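Local coordinates for protein sesquisabinene B synthase 2 (Santalum album, PDB 6A2A) that probably converts farnesyl diphosphate to the sesquiterpene sesquisabinene B, as a magnesium- or manganese-dependent member of the plant terpene synthase family, at residues D86-L91 against L239-Y244; E103-V108 against F128-E133; N362-W367 against Y427-E432; N460-S465 against K476-Y481. One frame throughout, in Å; residues are numbered along the deposited sequence.

Contact 1 of 4, residues D86-L91 against L239-Y244; sequences DTVRRL and LTLLRY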
# COMPACT_ATOMS: atom_id res chain seq x y z
N ASP A 86 -19.62 -33.15 -10.35
CA ASP A 86 -19.28 -32.39 -11.59
C ASP A 86 -19.93 -31.01 -11.54
O ASP A 86 -19.30 -30.03 -11.78
CB ASP A 86 -19.59 -33.15 -12.85
CG ASP A 86 -18.92 -32.54 -14.10
OD1 ASP A 86 -17.69 -32.22 -13.97
OD2 ASP A 86 -19.57 -32.44 -15.18
N THR A 87 -21.19 -30.95 -11.11
CA THR A 87 -21.94 -29.69 -10.90
C THR A 87 -21.31 -28.82 -9.82
O THR A 87 -21.13 -27.60 -10.00
CB THR A 87 -23.41 -30.02 -10.53
OG1 THR A 87 -23.91 -30.79 -11.60
CG2 THR A 87 -24.25 -28.79 -10.34
N VAL A 88 -20.91 -29.42 -8.72
CA VAL A 88 -20.27 -28.68 -7.64
C VAL A 88 -18.99 -28.00 -8.17
O VAL A 88 -18.73 -26.87 -7.91
CB VAL A 88 -19.90 -29.62 -6.45
CG1 VAL A 88 -19.04 -28.94 -5.42
CG2 VAL A 88 -21.12 -30.16 -5.77
N ARG A 89 -18.22 -28.75 -8.91
CA ARG A 89 -16.96 -28.24 -9.47
C ARG A 89 -17.22 -27.10 -10.42
O ARG A 89 -16.61 -26.08 -10.39
CB ARG A 89 -16.27 -29.36 -10.23
CG ARG A 89 -15.06 -28.95 -11.04
CD ARG A 89 -15.41 -28.60 -12.45
NE ARG A 89 -14.29 -28.18 -13.26
CZ ARG A 89 -13.53 -28.99 -13.97
NH1 ARG A 89 -13.76 -30.28 -13.97
NH2 ARG A 89 -12.56 -28.51 -14.69
N ARG A 90 -18.22 -27.31 -11.24
CA ARG A 90 -18.56 -26.38 -12.29
C ARG A 90 -19.17 -25.07 -11.81
O ARG A 90 -19.01 -24.05 -12.38
CB ARG A 90 -19.37 -27.10 -13.35
CG ARG A 90 -19.33 -26.39 -14.63
CD ARG A 90 -19.79 -27.20 -15.78
NE ARG A 90 -19.67 -26.41 -16.98
CZ ARG A 90 -19.82 -26.91 -18.19
NH1 ARG A 90 -20.11 -28.17 -18.33
NH2 ARG A 90 -19.66 -26.14 -19.25
N LEU A 91 -19.76 -25.12 -10.63
CA LEU A 91 -20.27 -23.98 -9.95
C LEU A 91 -19.15 -23.20 -9.20
O LEU A 91 -19.44 -22.22 -8.58
CB LEU A 91 -21.34 -24.42 -8.94
CG LEU A 91 -22.66 -24.82 -9.54
CD1 LEU A 91 -23.54 -25.50 -8.52
CD2 LEU A 91 -23.37 -23.67 -10.22
N LEU A 239 -31.98 -26.72 -5.84
CA LEU A 239 -32.10 -25.30 -5.47
C LEU A 239 -31.19 -24.96 -4.28
O LEU A 239 -30.80 -23.83 -4.16
CB LEU A 239 -33.55 -24.93 -5.13
CG LEU A 239 -34.51 -24.92 -6.32
CD1 LEU A 239 -35.94 -24.70 -5.84
CD2 LEU A 239 -34.13 -23.84 -7.33
N THR A 240 -30.94 -25.87 -3.37
CA THR A 240 -30.05 -25.60 -2.24
C THR A 240 -28.61 -25.39 -2.75
O THR A 240 -27.91 -24.50 -2.31
CB THR A 240 -30.01 -26.77 -1.24
OG1 THR A 240 -31.30 -27.05 -0.69
CG2 THR A 240 -29.04 -26.51 -0.11
N LEU A 241 -28.18 -26.27 -3.63
CA LEU A 241 -26.82 -26.15 -4.22
C LEU A 241 -26.74 -24.81 -4.97
O LEU A 241 -25.78 -24.06 -4.79
CB LEU A 241 -26.52 -27.34 -5.15
CG LEU A 241 -25.17 -27.28 -5.86
CD1 LEU A 241 -24.03 -27.17 -4.85
CD2 LEU A 241 -24.94 -28.46 -6.76
N LEU A 242 -27.76 -24.51 -5.79
CA LEU A 242 -27.81 -23.30 -6.58
C LEU A 242 -27.75 -22.10 -5.65
O LEU A 242 -26.96 -21.17 -5.88
CB LEU A 242 -29.06 -23.25 -7.47
CG LEU A 242 -29.25 -21.93 -8.23
CD1 LEU A 242 -28.13 -21.73 -9.25
CD2 LEU A 242 -30.61 -21.85 -8.92
N ARG A 243 -28.58 -22.10 -4.61
CA ARG A 243 -28.61 -21.00 -3.68
C ARG A 243 -27.23 -20.80 -3.03
O ARG A 243 -26.77 -19.65 -2.90
CB ARG A 243 -29.68 -21.26 -2.61
CG ARG A 243 -31.11 -21.00 -3.09
CD ARG A 243 -32.17 -21.50 -2.09
NE ARG A 243 -32.09 -20.82 -0.80
CZ ARG A 243 -32.21 -21.43 0.38
NH1 ARG A 243 -31.94 -20.77 1.50
NH2 ARG A 243 -32.57 -22.70 0.44
N TYR A 244 -26.58 -21.87 -2.61
CA TYR A 244 -25.26 -21.79 -2.00
C TYR A 244 -24.23 -21.24 -3.03
O TYR A 244 -23.38 -20.43 -2.66
CB TYR A 244 -24.77 -23.13 -1.47
CG TYR A 244 -23.42 -23.05 -0.81
CD1 TYR A 244 -23.19 -22.22 0.28
CD2 TYR A 244 -22.34 -23.73 -1.32
CE1 TYR A 244 -21.94 -22.07 0.84
CE2 TYR A 244 -21.07 -23.62 -0.75
CZ TYR A 244 -20.87 -22.77 0.31
OH TYR A 244 -19.65 -22.70 0.91

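Contact 2 of 4, residues E103-V108 against F128-E133; sequences EAVVMV and FRIMRE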
# COMPACT_ATOMS: atom_id res chain seq x y z
N GLU A 103 -13.69 -37.96 -1.58
CA GLU A 103 -14.22 -39.15 -0.90
C GLU A 103 -15.38 -39.70 -1.72
O GLU A 103 -15.44 -40.88 -1.96
CB GLU A 103 -14.56 -38.79 0.55
CG GLU A 103 -13.30 -38.49 1.35
CD GLU A 103 -13.43 -38.35 2.86
OE1 GLU A 103 -14.40 -37.70 3.31
OE2 GLU A 103 -12.55 -38.88 3.57
N ALA A 104 -16.20 -38.82 -2.28
CA ALA A 104 -17.24 -39.29 -3.19
C ALA A 104 -16.64 -39.98 -4.40
O ALA A 104 -17.12 -41.02 -4.79
CB ALA A 104 -18.19 -38.16 -3.57
N VAL A 105 -15.58 -39.42 -5.01
CA VAL A 105 -15.00 -39.96 -6.22
C VAL A 105 -14.38 -41.33 -5.95
O VAL A 105 -14.48 -42.25 -6.76
CB VAL A 105 -13.94 -38.99 -6.78
CG1 VAL A 105 -13.01 -39.65 -7.79
CG2 VAL A 105 -14.65 -37.80 -7.37
N VAL A 106 -13.70 -41.42 -4.83
CA VAL A 106 -13.06 -42.70 -4.41
C VAL A 106 -14.15 -43.79 -4.26
O VAL A 106 -14.04 -44.86 -4.87
CB VAL A 106 -12.27 -42.52 -3.10
CG1 VAL A 106 -11.83 -43.86 -2.53
CG2 VAL A 106 -11.06 -41.61 -3.29
N MET A 107 -15.15 -43.48 -3.49
CA MET A 107 -16.40 -44.34 -3.35
C MET A 107 -16.88 -44.82 -4.72
O MET A 107 -16.98 -46.05 -4.98
CB MET A 107 -17.54 -43.56 -2.68
CG MET A 107 -17.56 -43.65 -1.16
SD MET A 107 -18.70 -44.92 -0.54
CE MET A 107 -17.68 -45.70 0.71
N VAL A 108 -17.13 -43.90 -5.66
CA VAL A 108 -17.55 -44.33 -6.96
C VAL A 108 -16.47 -45.23 -7.58
O VAL A 108 -16.81 -46.18 -8.34
CB VAL A 108 -17.94 -43.15 -7.89
CG1 VAL A 108 -18.25 -43.60 -9.29
CG2 VAL A 108 -19.12 -42.38 -7.33
N PHE A 128 -14.74 -41.53 -16.79
CA PHE A 128 -13.38 -41.41 -17.28
C PHE A 128 -12.81 -40.05 -16.88
O PHE A 128 -11.68 -39.94 -16.33
CB PHE A 128 -13.33 -41.61 -18.79
CG PHE A 128 -11.97 -41.36 -19.42
CD1 PHE A 128 -11.57 -40.07 -19.79
CD2 PHE A 128 -11.07 -42.39 -19.62
CE1 PHE A 128 -10.33 -39.86 -20.36
CE2 PHE A 128 -9.82 -42.17 -20.17
CZ PHE A 128 -9.45 -40.89 -20.54
N ARG A 129 -13.60 -39.02 -17.13
CA ARG A 129 -13.08 -37.66 -16.86
C ARG A 129 -12.92 -37.37 -15.38
O ARG A 129 -11.86 -36.85 -14.97
CB ARG A 129 -13.94 -36.59 -17.54
CG ARG A 129 -13.52 -35.17 -17.16
CD ARG A 129 -14.11 -34.13 -18.10
NE ARG A 129 -15.57 -34.03 -17.97
CZ ARG A 129 -16.23 -33.45 -17.01
NH1 ARG A 129 -15.60 -32.87 -15.99
NH2 ARG A 129 -17.57 -33.44 -17.05
N ILE A 130 -13.94 -37.64 -14.55
CA ILE A 130 -13.92 -37.30 -13.17
C ILE A 130 -12.82 -38.10 -12.47
O ILE A 130 -12.16 -37.59 -11.57
CB ILE A 130 -15.28 -37.54 -12.47
CG1 ILE A 130 -16.43 -36.77 -13.13
CG2 ILE A 130 -15.18 -37.19 -11.00
CD1 ILE A 130 -16.42 -35.30 -12.86
N MET A 131 -12.73 -39.37 -12.82
CA MET A 131 -11.62 -40.21 -12.26
C MET A 131 -10.24 -39.58 -12.57
O MET A 131 -9.46 -39.32 -11.63
CB MET A 131 -11.69 -41.62 -12.81
CG MET A 131 -12.89 -42.43 -12.30
SD MET A 131 -13.02 -42.57 -10.55
CE MET A 131 -14.74 -43.05 -10.35
N ARG A 132 -9.96 -39.28 -13.82
CA ARG A 132 -8.66 -38.75 -14.19
C ARG A 132 -8.43 -37.36 -13.61
O ARG A 132 -7.29 -37.07 -13.16
CB ARG A 132 -8.46 -38.75 -15.70
CG ARG A 132 -8.18 -40.13 -16.29
CD ARG A 132 -7.55 -40.03 -17.62
NE ARG A 132 -7.20 -41.30 -18.23
CZ ARG A 132 -6.35 -41.45 -19.24
NH1 ARG A 132 -5.71 -40.41 -19.76
NH2 ARG A 132 -6.16 -42.65 -19.75
N GLU A 133 -9.45 -36.50 -13.57
CA GLU A 133 -9.25 -35.19 -12.88
C GLU A 133 -8.82 -35.39 -11.44
O GLU A 133 -8.23 -34.49 -10.83
CB GLU A 133 -10.57 -34.40 -12.88
CG GLU A 133 -10.98 -33.94 -14.25
CD GLU A 133 -12.39 -33.37 -14.32
OE1 GLU A 133 -13.13 -33.53 -13.33
OE2 GLU A 133 -12.69 -32.66 -15.32

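Contact 3 of 4, residues N362-W367 against Y427-E432; sequences NDIGYW and YLLTVE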
# COMPACT_ATOMS: atom_id res chain seq x y z
N ASN A 362 11.48 -5.88 -4.97
CA ASN A 362 12.02 -5.82 -3.59
C ASN A 362 10.92 -6.05 -2.54
O ASN A 362 11.19 -6.76 -1.56
CB ASN A 362 12.75 -4.50 -3.37
CG ASN A 362 14.02 -4.38 -4.20
OD1 ASN A 362 14.61 -5.39 -4.58
ND2 ASN A 362 14.46 -3.15 -4.44
N ASP A 363 9.74 -5.43 -2.68
CA ASP A 363 8.62 -5.69 -1.83
C ASP A 363 8.20 -7.16 -1.80
O ASP A 363 7.98 -7.77 -0.73
CB ASP A 363 7.41 -4.83 -2.23
CG ASP A 363 7.54 -3.35 -1.91
OD1 ASP A 363 8.41 -2.98 -1.08
OD2 ASP A 363 6.71 -2.54 -2.45
N ILE A 364 8.14 -7.79 -2.97
CA ILE A 364 7.71 -9.20 -3.07
C ILE A 364 8.76 -10.10 -2.43
O ILE A 364 8.43 -11.00 -1.65
CB ILE A 364 7.42 -9.58 -4.53
CG1 ILE A 364 6.16 -8.83 -5.00
CG2 ILE A 364 7.25 -11.08 -4.70
CD1 ILE A 364 5.80 -8.94 -6.46
N GLY A 365 10.03 -9.86 -2.75
CA GLY A 365 11.11 -10.66 -2.15
C GLY A 365 11.14 -10.50 -0.64
O GLY A 365 11.42 -11.48 0.11
N TYR A 366 10.86 -9.29 -0.17
CA TYR A 366 10.84 -9.00 1.24
C TYR A 366 9.67 -9.74 1.92
O TYR A 366 9.81 -10.28 3.05
CB TYR A 366 10.77 -7.50 1.49
CG TYR A 366 10.80 -7.20 2.97
CD1 TYR A 366 9.65 -7.22 3.73
CD2 TYR A 366 12.01 -6.96 3.59
CE1 TYR A 366 9.70 -6.96 5.09
CE2 TYR A 366 12.06 -6.67 4.94
CZ TYR A 366 10.91 -6.69 5.69
OH TYR A 366 10.97 -6.49 7.05
N TRP A 367 8.50 -9.78 1.29
CA TRP A 367 7.35 -10.51 1.85
C TRP A 367 7.78 -11.96 2.09
O TRP A 367 7.42 -12.57 3.11
CB TRP A 367 6.16 -10.47 0.89
CG TRP A 367 4.89 -11.10 1.39
CD1 TRP A 367 3.83 -10.44 1.93
CD2 TRP A 367 4.49 -12.49 1.32
NE1 TRP A 367 2.80 -11.30 2.18
CE2 TRP A 367 3.18 -12.56 1.85
CE3 TRP A 367 5.11 -13.66 0.88
CZ2 TRP A 367 2.48 -13.77 1.93
CZ3 TRP A 367 4.42 -14.86 0.98
CH2 TRP A 367 3.13 -14.90 1.50
N TYR A 427 5.59 -19.71 -6.94
CA TYR A 427 6.22 -20.81 -6.21
C TYR A 427 6.98 -20.27 -4.97
O TYR A 427 6.82 -20.79 -3.83
CB TYR A 427 7.14 -21.59 -7.13
CG TYR A 427 7.88 -22.72 -6.46
CD1 TYR A 427 7.34 -24.00 -6.44
CD2 TYR A 427 9.16 -22.56 -5.96
CE1 TYR A 427 8.03 -25.07 -5.89
CE2 TYR A 427 9.87 -23.62 -5.41
CZ TYR A 427 9.29 -24.88 -5.36
OH TYR A 427 10.03 -25.91 -4.82
N LEU A 428 7.80 -19.23 -5.19
CA LEU A 428 8.47 -18.53 -4.10
C LEU A 428 7.52 -18.19 -2.94
O LEU A 428 7.87 -18.35 -1.73
CB LEU A 428 9.08 -17.23 -4.64
CG LEU A 428 9.52 -16.22 -3.59
CD1 LEU A 428 10.72 -16.69 -2.82
CD2 LEU A 428 9.82 -14.86 -4.22
N LEU A 429 6.34 -17.71 -3.27
CA LEU A 429 5.41 -17.16 -2.28
C LEU A 429 4.57 -18.25 -1.61
O LEU A 429 3.88 -17.89 -0.63
CB LEU A 429 4.47 -16.17 -2.98
CG LEU A 429 5.17 -14.93 -3.54
CD1 LEU A 429 4.18 -14.07 -4.30
CD2 LEU A 429 5.80 -14.10 -2.43
N THR A 430 4.56 -19.47 -2.13
CA THR A 430 3.66 -20.52 -1.57
C THR A 430 4.38 -21.79 -1.16
O THR A 430 3.80 -22.50 -0.29
CB THR A 430 2.56 -20.89 -2.57
OG1 THR A 430 3.16 -21.40 -3.77
CG2 THR A 430 1.67 -19.71 -2.82
N VAL A 431 5.50 -22.17 -1.76
CA VAL A 431 6.20 -23.44 -1.41
C VAL A 431 6.54 -23.47 0.10
O VAL A 431 6.89 -22.46 0.70
CB VAL A 431 7.47 -23.66 -2.25
CG1 VAL A 431 8.62 -22.76 -1.79
CG2 VAL A 431 7.88 -25.13 -2.25
N GLU A 432 6.38 -24.63 0.73
CA GLU A 432 6.85 -24.76 2.13
C GLU A 432 8.38 -24.78 2.13
O GLU A 432 8.99 -25.45 1.33
CB GLU A 432 6.31 -26.04 2.78
CG GLU A 432 4.82 -25.98 3.12
CD GLU A 432 4.30 -24.73 3.82
OE1 GLU A 432 3.41 -24.05 3.25
OE2 GLU A 432 4.77 -24.42 4.94

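Contact 4 of 4, residues N460-S465 against K476-Y481; sequences NDLGTS and KSIQCY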
# COMPACT_ATOMS: atom_id res chain seq x y z
N ASN A 460 -1.49 -17.45 -26.77
CA ASN A 460 -1.51 -16.02 -27.03
C ASN A 460 -1.30 -15.77 -28.53
O ASN A 460 -2.02 -15.04 -29.11
CB ASN A 460 -0.45 -15.31 -26.21
CG ASN A 460 -0.53 -13.81 -26.29
OD1 ASN A 460 -0.38 -13.24 -27.30
ND2 ASN A 460 -0.71 -13.19 -25.18
N ASP A 461 -0.32 -16.42 -29.13
CA ASP A 461 -0.04 -16.22 -30.54
C ASP A 461 -1.20 -16.63 -31.47
O ASP A 461 -1.40 -16.05 -32.48
CB ASP A 461 1.25 -16.93 -30.96
CG ASP A 461 2.52 -16.29 -30.41
OD1 ASP A 461 2.45 -15.38 -29.61
OD2 ASP A 461 3.58 -16.75 -30.79
N LEU A 462 -1.92 -17.65 -31.08
CA LEU A 462 -3.05 -18.13 -31.85
C LEU A 462 -4.20 -17.18 -31.76
O LEU A 462 -5.06 -17.18 -32.56
CB LEU A 462 -3.51 -19.50 -31.37
CG LEU A 462 -2.67 -20.69 -31.78
CD1 LEU A 462 -3.05 -21.89 -30.98
CD2 LEU A 462 -2.81 -21.01 -33.24
N GLY A 463 -4.20 -16.33 -30.77
CA GLY A 463 -5.27 -15.39 -30.60
C GLY A 463 -5.27 -14.17 -31.50
O GLY A 463 -6.20 -13.41 -31.52
N THR A 464 -4.18 -14.04 -32.22
CA THR A 464 -3.96 -12.94 -33.11
C THR A 464 -4.75 -13.11 -34.37
O THR A 464 -4.57 -14.03 -35.13
CB THR A 464 -2.47 -12.76 -33.45
OG1 THR A 464 -2.02 -13.84 -34.27
CG2 THR A 464 -1.68 -12.75 -32.20
N SER A 465 -5.65 -12.16 -34.54
CA SER A 465 -6.50 -12.11 -35.67
C SER A 465 -5.67 -11.74 -36.85
O SER A 465 -4.91 -10.78 -36.76
CB SER A 465 -7.48 -10.96 -35.49
OG SER A 465 -6.83 -9.71 -35.64
N LYS A 476 6.01 -14.41 -34.50
CA LYS A 476 4.94 -15.07 -33.84
C LYS A 476 4.88 -16.52 -34.34
O LYS A 476 5.37 -16.81 -35.40
CB LYS A 476 3.63 -14.32 -34.16
CG LYS A 476 3.51 -12.91 -33.60
CD LYS A 476 3.17 -12.88 -32.14
CE LYS A 476 3.20 -11.49 -31.53
NZ LYS A 476 4.37 -11.31 -30.63
N SER A 477 4.34 -17.41 -33.52
CA SER A 477 4.30 -18.83 -33.80
C SER A 477 3.90 -19.28 -35.21
O SER A 477 4.61 -19.97 -35.85
CB SER A 477 3.43 -19.56 -32.77
OG SER A 477 3.86 -19.38 -31.47
N ILE A 478 2.73 -18.89 -35.64
CA ILE A 478 2.25 -19.29 -36.95
C ILE A 478 3.21 -18.88 -38.06
O ILE A 478 3.62 -19.68 -38.80
CB ILE A 478 0.84 -18.78 -37.23
CG1 ILE A 478 -0.14 -19.33 -36.21
CG2 ILE A 478 0.38 -19.21 -38.60
CD1 ILE A 478 -1.45 -18.62 -36.18
N GLN A 479 3.58 -17.61 -38.09
CA GLN A 479 4.47 -17.10 -39.11
C GLN A 479 5.81 -17.78 -39.10
O GLN A 479 6.33 -18.09 -40.12
CB GLN A 479 4.62 -15.58 -39.05
CG GLN A 479 5.32 -14.97 -40.25
CD GLN A 479 4.59 -15.17 -41.56
OE1 GLN A 479 3.43 -14.87 -41.68
NE2 GLN A 479 5.28 -15.69 -42.53
N CYS A 480 6.34 -18.03 -37.92
CA CYS A 480 7.60 -18.73 -37.82
C CYS A 480 7.53 -20.10 -38.47
O CYS A 480 8.42 -20.50 -39.13
CB CYS A 480 8.02 -18.92 -36.37
SG CYS A 480 8.68 -17.49 -35.61
N TYR A 481 6.47 -20.83 -38.20
CA TYR A 481 6.29 -22.13 -38.78
C TYR A 481 6.05 -22.02 -40.28
O TYR A 481 6.55 -22.80 -41.02
CB TYR A 481 5.18 -22.90 -38.12
CG TYR A 481 5.07 -24.30 -38.62
CD1 TYR A 481 5.93 -25.26 -38.21
CD2 TYR A 481 4.12 -24.64 -39.54
CE1 TYR A 481 5.84 -26.54 -38.68
CE2 TYR A 481 4.02 -25.91 -40.03
CZ TYR A 481 4.88 -26.86 -39.59
OH TYR A 481 4.77 -28.10 -40.06
O HOH W 1 1.13 -16.68 -34.46

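Contact 1 of 4, residues D86-L91 against L239-Y244
L241 reaches across from the start of helix 239-270 and sets its branched end between T87 and L91, at the close of helix 78-90, in a helix-to-helix contact of the all-α terpene synthase fold that joins helix 78-90, in the N-terminal family region, to helix 239-270. The tight part lies at L91, whose CD1 comes within 3.6 Å of L241 CG and 3.7 Å of L241 CD2. With CG opposite the backbone N (chi1 177°), L241 points its branched end at T87 and L91. V68 of helix 55-73 and L93 also pack on this leucine. With an alanine here, the methyls of T87 and L91 would probably lose their shared partner, opening a gap between the two helices. V88 is the loose flank: its CG2 stays 4.3 Å from L241 CD1. The turned-away side of helix 78-90 is polar and partly exposed, with R90 NE paired to E223. T87 OG1 bonds to the carbonyl of E83 within its own helix, while its methyl faces the leucine, T87 CG2 meeting L241 CD2 at 3.7 Å.

Contact 2 of 4, residues E103-V108 against F128-E133
M131 and V105 run past each other in opposite directions, the thioether of the one alongside the methyl of the other, with M131 SD 4.0 Å from V105 CG1. A bend at chi2 (-56°) turns the methionine chain toward helix 98-110, so its terminal methyl reaches on to V108, about one turn along, and meets it slantwise: M131 CE lies 3.7 Å from V108 CG1. The same methyl also rests 3.7 Å from the backbone V105 O. The second branch of V105 serves another neighbour, with V105 CG2 approaching I130 CG2 at 3.7 Å, again at a slant. These side chains join two successive helices of the α-helical terpene synthase N-terminal domain. Their local axes pass 10.4 Å apart and run at 124° to each other. I85 of helix 78-90 packs on both V105 and I130, and V138 on M131, extending the apolar layer. Away from helix 98-110, helix 121-133 carries charge one turn apart: R129 NH1 donates to E133 OE2 at 3.0 Å, in the guanidinium plane and on the syn side of the carboxylate, though 34° out of its plane. D86 grips the same guanidinium through its other terminal nitrogen, NH2, and R89 shares E133 OE2.

Contact 3 of 4, residues N362-W367 against Y427-E432
L429 presses one methyl into the corner formed by W367 and I364. Its CD2 lies 3.4 Å from W367 CE3, a close, oblique approach to the benzo half of the indole, and 4.0 Å from I364 CG2, the isoleucine chain crossing it at about a right angle. The backbone joins in, since L429 O comes to 3.5 Å from W367 CZ3. In the next shell, the indole CG lies opposite the backbone N (chi1 -176°), which swings the ring out toward helix 419-430, and E300 of helix 299-321 accepts a hydrogen bond from W367 NE1, which helps to hold the ring's rotation. M304 of that helix touches both W367 and L429, while V308 packs on I364. Further out, the carbonyl of Y427 receives both V431 N at 2.8 Å and T430 N at 3.1 Å. The contact thus joins helices 348-372 and 419-430 of the α-helical metal-binding domain, away from the metal ligands. Nearby, Y366 OH bonds to T270 O of the second subunit. Between the two segments no hydrogen bond forms, so their cohesion rests on close-fitting hydrocarbon and indole surfaces, the indole's one polar atom being satisfied from outside the pair.

Contact 4 of 4, residues N460-S465 against K476-Y481
The carboxylate of D461 is approached from both faces by S477: the hydroxyl and the backbone N-H reach OD2 from opposite faces of its plane, each on the anti side, tilted 27° and 34° out of it. S477 OG donates to D461 OD2 at 2.7 Å and S477 N at 2.9 Å. D461 CG lies opposite its carbonyl carbon (chi1 -71°), which carries the carboxylate toward S477. Y409 OH adds a bond to OD2, and R457 forms a salt bridge with OD1. The sequence from N460 to S465 opens the NSE/DTE metal-binding motif of class I terpene synthases. N460 is a ligand of the second magnesium ion, which is not bound to this chain here, and D461 ties the C-terminal part of helix 447-462 to the first turn of helix 477-485. A leucine in place of D461 would probably leave the S477 hydroxyl and amide without their shared acceptor and R457 without its opposite charge. The K476 chain, bent at chi2 and chi4, crosses that of D461 at about a right angle, with K476 CD 3.6 Å from D461 OD1. Beyond these polar bonds, L462 CD2 and I478 CD1 meet at 4.0 Å. The D461 carbonyl receives T464 OG1 at 2.9 Å. A water donates to the same D461 O at 3.3 Å and accepts from I478 N at 3.0 Å.

Overall arrangement
All four contacts are largely buried, but they differ in chemistry. The touching residues of contact 2 are all buried, whereas W367 in contact 3 and L462 and K476 in contact 4 are partly exposed. Contacts 1 and 2 are neighbours, their centres 18 Å apart; helices 78-90 and 121-133 meet through two salt bridges as well as apolar packing around I130, while each packs its own partner through apolar side chains. Contacts 3 and 4 both lie in the metal-binding domain, with centres about 33 Å apart and no touch between them. Contact 3 is again apolar, with the second subunit close to one of its helices. Contact 4, the one that holds a metal ligand, is also the one whose segments are joined by hydrogen bonds and a bridging water.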